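PDB 3UKN: novel protein similar to vertebrate potassium voltage-gated channel, subfamily H (Eag-related) family from Danio rerio, which probably forms the pore of a voltage-gated, delayed-rectifier potassium channel, here represented by its cytoplasmic C-linker and cyclic nucleotide-binding homology domain. Local coordinates for residues 83-88 with 189-194. Sequence-based numbering, arbitrary orientation.
Sequences FESASR and AQKFVS
S85 and F83, on a type I beta turn that runs from F83 to A86, lie opposite K191 and F192 of helix 186-199: the CA atoms of S85 and K191 are 7.6 Å apart, as are those of F83 and F192. The turn is closed by a hydrogen bond from A86 N to F83 O (3.0 Å) and leads into helix 88-96, whose N-cap is S87, with OG bonded to the backbone N of C90. No hydrogen bond spans the two segments, which bury just 127 Å² between them. The contact joins the loop leading into helix 88-96, ahead of the beta-roll of the cyclic nucleotide-binding homology domain, to helix 186-199, which comes before the last sheet strand, 200-203. At the exposed margin, the hydroxyl of S85 rests against the aliphatic part of K191: S85 OG lies 3.3 Å from K191 CD and 3.7 Å from K191 CB. K191 is extended beyond CG, which carries NZ past the serine. Deeper in, the buried rings of F83 and F192 just meet through their CE1 atoms, 4.5 Å apart; F83 approaches F192 at the edge, near the plane of that ring. The F192 ring also packs on L82, L150 and L182, and F83 on L78, L91, L94 and Y188.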
loop_
_atom_site.group_PDB
_atom_site.type_symbol
_atom_site.label_atom_id
_atom_site.label_comp_id
_atom_site.label_asym_id
_atom_site.label_seq_id
_atom_site.Cartn_x
_atom_site.Cartn_y
_atom_site.Cartn_z
ATOM N N PHE B 83 -16.662 -5.915 -19.441
ATOM C CA PHE B 83 -17.499 -5.589 -18.269
ATOM C C PHE B 83 -18.996 -5.550 -18.591
ATOM O O PHE B 83 -19.825 -5.332 -17.705
ATOM C CB PHE B 83 -17.025 -4.275 -17.590
ATOM C CG PHE B 83 -15.617 -4.369 -17.057
ATOM C CD1 PHE B 83 -15.354 -5.082 -15.907
ATOM C CD2 PHE B 83 -14.561 -3.806 -17.745
ATOM C CE1 PHE B 83 -14.078 -5.227 -15.445
ATOM C CE2 PHE B 83 -13.273 -3.935 -17.286
ATOM C CZ PHE B 83 -13.028 -4.655 -16.130
ATOM N N GLU B 84 -19.333 -5.797 -19.852
ATOM C CA GLU B 84 -20.727 -5.734 -20.302
ATOM C C GLU B 84 -21.674 -6.526 -19.398
ATOM O O GLU B 84 -22.777 -6.067 -19.098
ATOM C CB GLU B 84 -20.850 -6.227 -21.748
ATOM C CG GLU B 84 -22.259 -6.216 -22.315
ATOM C CD GLU B 84 -22.749 -4.821 -22.660
ATOM O OE1 GLU B 84 -22.087 -3.840 -22.244
ATOM O OE2 GLU B 84 -23.795 -4.709 -23.354
ATOM N N SER B 85 -21.240 -7.706 -18.960
ATOM C CA SER B 85 -22.113 -8.606 -18.214
ATOM C C SER B 85 -21.995 -8.476 -16.683
ATOM O O SER B 85 -22.591 -9.247 -15.928
ATOM C CB SER B 85 -21.897 -10.056 -18.657
ATOM O OG SER B 85 -20.793 -10.627 -17.979
ATOM N N ALA B 86 -21.249 -7.488 -16.211
ATOM C CA ALA B 86 -21.096 -7.368 -14.774
ATOM C C ALA B 86 -22.333 -6.662 -14.200
ATOM O O ALA B 86 -22.814 -5.705 -14.781
ATOM C CB ALA B 86 -19.826 -6.619 -14.432
ATOM N N SER B 87 -22.855 -7.148 -13.080
ATOM C CA SER B 87 -23.946 -6.462 -12.375
ATOM C C SER B 87 -23.565 -5.035 -11.946
ATOM O O SER B 87 -22.390 -4.698 -11.904
ATOM C CB SER B 87 -24.347 -7.263 -11.142
ATOM O OG SER B 87 -23.416 -7.055 -10.103
ATOM N N ARG B 88 -24.549 -4.202 -11.610
ATOM C CA ARG B 88 -24.284 -2.812 -11.226
ATOM C C ARG B 88 -23.439 -2.743 -9.960
ATOM O O ARG B 88 -22.508 -1.921 -9.839
ATOM C CB ARG B 88 -25.596 -2.045 -11.031
ATOM C CG ARG B 88 -25.429 -0.554 -10.765
ATOM C CD ARG B 88 -26.802 0.087 -10.395
ATOM N NE ARG B 88 -27.185 -0.268 -9.031
ATOM C CZ ARG B 88 -28.376 -0.074 -8.483
ATOM N NH1 ARG B 88 -29.362 0.476 -9.185
ATOM N NH2 ARG B 88 -28.579 -0.446 -7.224
ATOM N N ALA B 189 -17.340 -13.408 -12.269
ATOM C CA ALA B 189 -15.939 -13.834 -12.356
ATOM C C ALA B 189 -15.728 -14.909 -13.430
ATOM O O ALA B 189 -14.799 -14.828 -14.230
ATOM C CB ALA B 189 -15.426 -14.310 -10.994
ATOM N N GLN B 190 -16.611 -15.899 -13.452
ATOM C CA GLN B 190 -16.595 -16.920 -14.490
ATOM C C GLN B 190 -16.649 -16.291 -15.893
ATOM O O GLN B 190 -15.929 -16.709 -16.808
ATOM C CB GLN B 190 -17.767 -17.888 -14.278
ATOM C CG GLN B 190 -17.618 -19.230 -14.962
ATOM C CD GLN B 190 -16.672 -20.171 -14.230
ATOM O OE1 GLN B 190 -15.707 -19.737 -13.597
ATOM N NE2 GLN B 190 -16.950 -21.470 -14.311
ATOM N N LYS B 191 -17.497 -15.286 -16.078
ATOM C CA LYS B 191 -17.553 -14.627 -17.381
ATOM C C LYS B 191 -16.287 -13.810 -17.628
ATOM O O LYS B 191 -15.803 -13.737 -18.752
ATOM C CB LYS B 191 -18.817 -13.763 -17.525
ATOM C CG LYS B 191 -20.081 -14.564 -17.202
ATOM C CD LYS B 191 -21.364 -13.911 -17.672
ATOM C CE LYS B 191 -22.570 -14.594 -16.997
ATOM N NZ LYS B 191 -23.900 -13.961 -17.291
ATOM N N PHE B 192 -15.769 -13.194 -16.573
ATOM C CA PHE B 192 -14.577 -12.366 -16.671
ATOM C C PHE B 192 -13.409 -13.195 -17.241
ATOM O O PHE B 192 -12.719 -12.774 -18.156
ATOM C CB PHE B 192 -14.245 -11.785 -15.280
ATOM C CG PHE B 192 -12.938 -11.053 -15.217
ATOM C CD1 PHE B 192 -12.891 -9.677 -15.352
ATOM C CD2 PHE B 192 -11.754 -11.750 -15.034
ATOM C CE1 PHE B 192 -11.665 -8.991 -15.315
ATOM C CE2 PHE B 192 -10.527 -11.091 -14.976
ATOM C CZ PHE B 192 -10.474 -9.707 -15.121
ATOM N N VAL B 193 -13.214 -14.387 -16.691
ATOM C CA VAL B 193 -12.203 -15.316 -17.178
ATOM C C VAL B 193 -12.404 -15.623 -18.675
ATOM O O VAL B 193 -11.455 -15.616 -19.461
ATOM C CB VAL B 193 -12.257 -16.637 -16.380
ATOM C CG1 VAL B 193 -11.292 -17.652 -16.977
ATOM C CG2 VAL B 193 -11.941 -16.396 -14.901
ATOM N N SER B 194 -13.649 -15.884 -19.061
ATOM C CA SER B 194 -13.962 -16.164 -20.453
ATOM C C SER B 194 -13.922 -14.956 -21.368
ATOM O O SER B 194 -13.941 -15.129 -22.584
ATOM C CB SER B 194 -15.323 -16.845 -20.575
ATOM O OG SER B 194 -15.277 -18.136 -19.991
#